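Local atomic coordinates of ABC-type branched-chain amino acid transport systems periplasmic component-like protein (Thermomonospora curvata, PDB entry 4N03), a protein that probably captures fatty acids such as palmitic acid outside the membrane and delivers them to an ABC transporter for uptake. Residues K32-Y46 / V70-Y84. Residues are numbered along the deposited sequence; the frame is centred on the assembly and turned at random.
Sequences KTIKLGIATDLTGVY and VCGRTIEAVVRDHGY. With PLM (palmitic acid), chain B.
Lys32 to Thr40 and Thr74 to His82 exchange backbone hydrogen bonds as parallel neighbours, the two strands of a beta-alpha-beta unit whose crossover is helix 47-66; strand 74-81 forms the border of a four-stranded sheet of the periplasmic binding protein fold. On the face turned to that helix, Leu36 CD1 meets Ile75 CG2 at 3.7 Å and Ile38 CD1 reaches Ala77 CB.

Beyond the strands two carboxylates organise the loops. Asp81 OD1 takes Leu42 N at 2.8 Å in an almost straight bond (178°) and Gly83 N from the opposite face of its plane, while OD2 offers its syn lone pair to Thr43 OG1. Asp41, with CG anti to the backbone N (chi1 -179°), folds back over its own loop: OD1 accepts Thr43 N from above the carboxylate plane, an Asx turn, and Gly44 N on its syn side, and OD2 receives Tyr46 N at 2.8 Å. An alanine here would remove both carboxylate oxygens and is likely to leave the N-H groups of Thr43, Gly44 and Tyr46 without their acceptor and the loop less firmly held.

His82 sets a ring face 3.3 Å from Thr40 O, and its ND1 accepts Tyr84 N in the ring plane, while NE2 is hydrogen-bonded to Leu107 O. The edge of Tyr46 meets the face of Tyr84 in a T-shaped pair, planes at 72°. C4 of the palmitic acid lies over the centre of the Tyr46 ring, and Tyr84 OH donates to O2 of the palmitic acid at 2.6 Å.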
loop_
_atom_site.group_PDB
_atom_site.type_symbol
_atom_site.label_atom_id
_atom_site.label_comp_id
_atom_site.label_asym_id
_atom_site.label_seq_id
_atom_site.Cartn_x
_atom_site.Cartn_y
_atom_site.Cartn_z
ATOM N N LYS A 32 13.538 -19.125 -21.551
ATOM C CA LYS A 32 12.083 -19.408 -21.569
ATOM C C LYS A 32 11.294 -18.825 -20.409
ATOM O O LYS A 32 10.075 -18.887 -20.419
ATOM C CB LYS A 32 11.823 -20.916 -21.623
ATOM C CG LYS A 32 12.227 -21.562 -22.938
ATOM C CD LYS A 32 12.014 -23.069 -22.897
ATOM C CE LYS A 32 13.236 -23.833 -22.383
ATOM N NZ LYS A 32 13.294 -23.999 -20.902
ATOM N N THR A 33 11.997 -18.203 -19.424
ATOM C CA THR A 33 11.361 -17.804 -18.156
ATOM C C THR A 33 11.930 -16.513 -17.601
ATOM O O THR A 33 13.095 -16.236 -17.767
ATOM C CB THR A 33 11.540 -18.855 -17.042
ATOM O OG1 THR A 33 12.914 -19.020 -16.701
ATOM C CG2 THR A 33 11.021 -20.181 -17.482
ATOM N N ILE A 34 11.044 -15.778 -16.954
ATOM C CA ILE A 34 11.409 -14.593 -16.161
ATOM C C ILE A 34 10.884 -14.866 -14.740
ATOM O O ILE A 34 9.672 -14.953 -14.538
ATOM C CB ILE A 34 10.753 -13.331 -16.699
ATOM C CG1 ILE A 34 11.241 -13.011 -18.110
ATOM C CG2 ILE A 34 11.005 -12.156 -15.761
ATOM C CD1 ILE A 34 10.344 -12.082 -18.864
ATOM N N LYS A 35 11.798 -15.022 -13.789
ATOM C CA LYS A 35 11.454 -15.240 -12.392
ATOM C C LYS A 35 11.376 -13.929 -11.629
ATOM O O LYS A 35 12.308 -13.102 -11.692
ATOM C CB LYS A 35 12.502 -16.122 -11.720
ATOM C CG LYS A 35 12.489 -17.564 -12.187
ATOM C CD LYS A 35 13.464 -18.456 -11.436
ATOM C CE LYS A 35 14.906 -18.097 -11.745
ATOM N NZ LYS A 35 15.976 -18.729 -10.948
ATOM N N LEU A 36 10.269 -13.725 -10.940
ATOM C CA LEU A 36 10.026 -12.563 -10.126
ATOM C C LEU A 36 9.841 -13.006 -8.697
ATOM O O LEU A 36 9.302 -14.088 -8.434
ATOM C CB LEU A 36 8.789 -11.813 -10.617
ATOM C CG LEU A 36 8.842 -11.376 -12.076
ATOM C CD1 LEU A 36 7.538 -10.704 -12.444
ATOM C CD2 LEU A 36 10.002 -10.429 -12.322
ATOM N N GLY A 37 10.249 -12.190 -7.737
ATOM C CA GLY A 37 10.082 -12.496 -6.335
ATOM C C GLY A 37 8.967 -11.717 -5.684
ATOM O O GLY A 37 8.777 -10.531 -5.970
ATOM N N ILE A 38 8.292 -12.358 -4.741
ATOM C CA ILE A 38 7.248 -11.785 -3.945
ATOM C C ILE A 38 7.593 -12.063 -2.491
ATOM O O ILE A 38 7.765 -13.226 -2.104
ATOM C CB ILE A 38 5.873 -12.301 -4.303
ATOM C CG1 ILE A 38 5.487 -11.765 -5.689
ATOM C CG2 ILE A 38 4.849 -11.880 -3.233
ATOM C CD1 ILE A 38 4.161 -12.259 -6.201
ATOM N N ALA A 39 7.701 -11.011 -1.674
ATOM C CA ALA A 39 7.959 -11.122 -0.215
ATOM C C ALA A 39 6.802 -10.448 0.487
ATOM O O ALA A 39 6.714 -9.225 0.467
ATOM C CB ALA A 39 9.293 -10.501 0.145
ATOM N N THR A 40 5.918 -11.218 1.109
ATOM C CA THR A 40 4.671 -10.709 1.584
ATOM C C THR A 40 4.401 -11.190 3.012
ATOM O O THR A 40 5.205 -11.863 3.590
ATOM C CB THR A 40 3.536 -11.097 0.582
ATOM O OG1 THR A 40 2.348 -10.368 0.869
ATOM C CG2 THR A 40 3.228 -12.602 0.605
ATOM N N ASP A 41 3.244 -10.785 3.543
ATOM C CA ASP A 41 2.758 -11.307 4.806
ATOM C C ASP A 41 1.521 -12.161 4.529
ATOM O O ASP A 41 0.483 -11.638 4.161
ATOM C CB ASP A 41 2.389 -10.204 5.796
ATOM C CG ASP A 41 1.917 -10.738 7.106
ATOM O OD1 ASP A 41 2.171 -11.931 7.367
ATOM O OD2 ASP A 41 1.295 -9.979 7.878
ATOM N N LEU A 42 1.655 -13.461 4.772
ATOM C CA LEU A 42 0.551 -14.411 4.663
ATOM C C LEU A 42 0.055 -14.894 6.003
ATOM O O LEU A 42 -0.907 -15.676 6.033
ATOM C CB LEU A 42 0.936 -15.607 3.780
ATOM C CG LEU A 42 1.338 -15.246 2.376
ATOM C CD1 LEU A 42 1.735 -16.502 1.617
ATOM C CD2 LEU A 42 0.253 -14.472 1.649
ATOM N N THR A 43 0.703 -14.524 7.103
ATOM C CA THR A 43 0.448 -15.121 8.400
ATOM C C THR A 43 0.313 -14.155 9.564
ATOM O O THR A 43 -0.270 -14.497 10.577
ATOM C CB THR A 43 1.510 -16.168 8.724
ATOM O OG1 THR A 43 2.813 -15.617 8.568
ATOM C CG2 THR A 43 1.299 -17.439 7.921
ATOM N N GLY A 44 0.861 -12.952 9.441
ATOM C CA GLY A 44 0.824 -11.949 10.488
ATOM C C GLY A 44 -0.349 -11.035 10.408
ATOM O O GLY A 44 -1.410 -11.379 9.863
ATOM N N VAL A 45 -0.164 -9.805 10.917
ATOM C CA VAL A 45 -1.259 -8.851 10.996
ATOM C C VAL A 45 -1.865 -8.517 9.623
ATOM O O VAL A 45 -2.988 -8.104 9.561
ATOM C CB VAL A 45 -0.838 -7.610 11.783
ATOM C CG1 VAL A 45 0.122 -6.779 10.979
ATOM C CG2 VAL A 45 -2.069 -6.750 12.171
ATOM N N TYR A 46 -1.092 -8.655 8.556
ATOM C CA TYR A 46 -1.602 -8.350 7.217
ATOM C C TYR A 46 -1.970 -9.585 6.390
ATOM O O TYR A 46 -2.239 -9.439 5.219
ATOM C CB TYR A 46 -0.642 -7.438 6.460
ATOM C CG TYR A 46 -0.647 -6.066 7.059
ATOM C CD1 TYR A 46 -1.753 -5.293 6.976
ATOM C CD2 TYR A 46 0.448 -5.552 7.742
ATOM C CE1 TYR A 46 -1.822 -4.029 7.538
ATOM C CE2 TYR A 46 0.413 -4.267 8.310
ATOM C CZ TYR A 46 -0.721 -3.519 8.211
ATOM O OH TYR A 46 -0.776 -2.251 8.705
ATOM N N VAL A 70 6.201 -12.648 -21.910
ATOM C CA VAL A 70 6.930 -11.410 -22.292
ATOM C C VAL A 70 8.181 -11.822 -23.044
ATOM O O VAL A 70 8.959 -12.637 -22.536
ATOM C CB VAL A 70 7.362 -10.537 -21.094
ATOM C CG1 VAL A 70 8.123 -9.327 -21.578
ATOM C CG2 VAL A 70 6.121 -10.113 -20.323
ATOM N N CYS A 71 8.361 -11.326 -24.262
ATOM C CA CYS A 71 9.597 -11.659 -24.987
ATOM C C CYS A 71 9.643 -13.206 -25.158
ATOM O O CYS A 71 10.712 -13.793 -25.138
ATOM C CB CYS A 71 10.843 -11.004 -24.233
ATOM S SG CYS A 71 11.719 -9.791 -25.276
ATOM N N GLY A 72 8.473 -13.865 -25.290
ATOM C CA GLY A 72 8.379 -15.311 -25.385
ATOM C C GLY A 72 8.744 -16.106 -24.144
ATOM O O GLY A 72 8.930 -17.358 -24.182
ATOM N N ARG A 73 8.825 -15.411 -23.010
ATOM C CA ARG A 73 9.203 -16.001 -21.768
ATOM C C ARG A 73 8.027 -15.972 -20.782
ATOM O O ARG A 73 7.278 -14.999 -20.679
ATOM C CB ARG A 73 10.389 -15.232 -21.177
ATOM C CG ARG A 73 11.669 -15.420 -21.997
ATOM C CD ARG A 73 12.744 -14.434 -21.564
ATOM N NE ARG A 73 14.001 -14.606 -22.256
ATOM C CZ ARG A 73 14.251 -14.191 -23.488
ATOM N NH1 ARG A 73 13.372 -13.541 -24.186
ATOM N NH2 ARG A 73 15.459 -14.384 -23.993
ATOM N N THR A 74 7.886 -17.076 -20.069
ATOM C CA THR A 74 6.837 -17.216 -19.059
ATOM C C THR A 74 7.264 -16.536 -17.764
ATOM O O THR A 74 8.366 -16.720 -17.334
ATOM C CB THR A 74 6.518 -18.705 -18.774
ATOM O OG1 THR A 74 7.629 -19.347 -18.137
ATOM C CG2 THR A 74 6.228 -19.456 -20.005
ATOM N N ILE A 75 6.330 -15.842 -17.148
ATOM C CA ILE A 75 6.595 -15.208 -15.853
ATOM C C ILE A 75 6.300 -16.218 -14.748
ATOM O O ILE A 75 5.215 -16.818 -14.727
ATOM C CB ILE A 75 5.729 -13.947 -15.677
ATOM C CG1 ILE A 75 6.130 -12.893 -16.707
ATOM C CG2 ILE A 75 5.877 -13.402 -14.258
ATOM C CD1 ILE A 75 5.269 -11.655 -16.707
ATOM N N GLU A 76 7.262 -16.438 -13.856
ATOM C CA GLU A 76 7.145 -17.305 -12.681
ATOM C C GLU A 76 7.401 -16.456 -11.442
ATOM O O GLU A 76 8.523 -15.968 -11.264
ATOM C CB GLU A 76 8.235 -18.394 -12.716
ATOM C CG GLU A 76 8.350 -19.302 -11.485
ATOM C CD GLU A 76 9.591 -20.191 -11.501
ATOM O OE1 GLU A 76 9.952 -20.702 -12.583
ATOM O OE2 GLU A 76 10.204 -20.398 -10.432
ATOM N N ALA A 77 6.412 -16.333 -10.595
ATOM C CA ALA A 77 6.540 -15.576 -9.361
ATOM C C ALA A 77 6.724 -16.506 -8.187
ATOM O O ALA A 77 5.878 -17.406 -7.988
ATOM C CB ALA A 77 5.310 -14.733 -9.125
ATOM N N VAL A 78 7.845 -16.383 -7.501
ATOM C CA VAL A 78 8.104 -17.142 -6.298
ATOM C C VAL A 78 7.721 -16.316 -5.092
ATOM O O VAL A 78 7.957 -15.117 -5.053
ATOM C CB VAL A 78 9.550 -17.641 -6.184
ATOM C CG1 VAL A 78 9.913 -18.452 -7.408
ATOM C CG2 VAL A 78 10.544 -16.527 -6.010
ATOM N N VAL A 79 7.040 -16.979 -4.166
ATOM C CA VAL A 79 6.385 -16.304 -3.064
ATOM C C VAL A 79 6.980 -16.728 -1.756
ATOM O O VAL A 79 7.029 -17.922 -1.467
ATOM C CB VAL A 79 4.856 -16.553 -3.037
ATOM C CG1 VAL A 79 4.208 -15.899 -1.841
ATOM C CG2 VAL A 79 4.228 -16.085 -4.317
ATOM N N ARG A 80 7.388 -15.740 -0.949
ATOM C CA ARG A 80 7.874 -15.953 0.409
ATOM C C ARG A 80 7.064 -15.131 1.411
ATOM O O ARG A 80 6.640 -14.016 1.126
ATOM C CB ARG A 80 9.343 -15.591 0.561
ATOM C CG ARG A 80 10.304 -16.566 -0.091
ATOM C CD ARG A 80 10.441 -17.830 0.732
ATOM N NE ARG A 80 11.495 -18.656 0.174
ATOM C CZ ARG A 80 11.348 -19.422 -0.892
ATOM N NH1 ARG A 80 10.172 -19.505 -1.494
ATOM N NH2 ARG A 80 12.380 -20.116 -1.331
ATOM N N ASP A 81 6.861 -15.701 2.591
ATOM C CA ASP A 81 6.081 -15.100 3.687
ATOM C C ASP A 81 7.026 -14.622 4.777
ATOM O O ASP A 81 7.645 -15.450 5.443
ATOM C CB ASP A 81 5.099 -16.135 4.223
ATOM C CG ASP A 81 4.285 -15.637 5.382
ATOM O OD1 ASP A 81 4.186 -14.422 5.602
ATOM O OD2 ASP A 81 3.733 -16.465 6.114
ATOM N N HIS A 82 7.158 -13.305 4.976
ATOM C CA HIS A 82 7.953 -12.797 6.075
ATOM C C HIS A 82 7.168 -12.598 7.351
ATOM O O HIS A 82 7.769 -12.238 8.372
ATOM C CB HIS A 82 8.709 -11.515 5.698
ATOM C CG HIS A 82 7.865 -10.403 5.208
ATOM N ND1 HIS A 82 6.800 -9.879 5.919
ATOM C CD2 HIS A 82 7.998 -9.636 4.093
ATOM C CE1 HIS A 82 6.321 -8.844 5.256
ATOM N NE2 HIS A 82 7.012 -8.690 4.143
ATOM N N GLY A 83 5.843 -12.775 7.336
ATOM C CA GLY A 83 5.032 -12.731 8.535
ATOM C C GLY A 83 4.955 -11.347 9.177
ATOM O O GLY A 83 4.611 -11.188 10.344
ATOM N N TYR A 84 5.231 -10.307 8.403
ATOM C CA TYR A 84 5.377 -8.928 8.911
ATOM C C TYR A 84 6.476 -8.841 9.982
ATOM O O TYR A 84 6.282 -8.219 11.009
ATOM C CB TYR A 84 4.030 -8.318 9.364
ATOM C CG TYR A 84 4.005 -6.805 9.310
ATOM C CD1 TYR A 84 4.009 -6.147 8.118
ATOM C CD2 TYR A 84 3.916 -6.051 10.460
ATOM C CE1 TYR A 84 4.016 -4.763 8.042
ATOM C CE2 TYR A 84 3.872 -4.657 10.403
ATOM C CZ TYR A 84 3.922 -4.030 9.188
ATOM O OH TYR A 84 3.897 -2.650 9.159
HETATM C C1 PLM B . 3.425 -0.796 6.250
HETATM O O1 PLM B . 3.695 0.155 5.470
HETATM O O2 PLM B . 4.273 -1.443 6.902
HETATM C C2 PLM B . 2.004 -1.311 6.278
HETATM C C3 PLM B . 1.828 -2.281 5.030
HETATM C C4 PLM B . 0.394 -2.701 4.803
HETATM C C5 PLM B . 0.245 -3.660 3.672
HETATM C C6 PLM B . -1.177 -4.096 3.260
HETATM C C7 PLM B . -1.716 -3.181 2.168
HETATM C C8 PLM B . -3.163 -3.373 1.806
HETATM C C9 PLM B . -3.611 -2.692 0.527
HETATM C CA PLM B . -4.148 -1.251 0.701
HETATM C CB PLM B . -4.269 -0.600 -0.734
HETATM C CC PLM B . -3.531 0.770 -0.798
HETATM C CD PLM B . -3.136 1.204 -2.194
HETATM C CE PLM B . -2.378 2.519 -2.319
HETATM C CF PLM B . -1.516 2.530 -3.591
HETATM C CG PLM B . -2.247 2.965 -4.848
#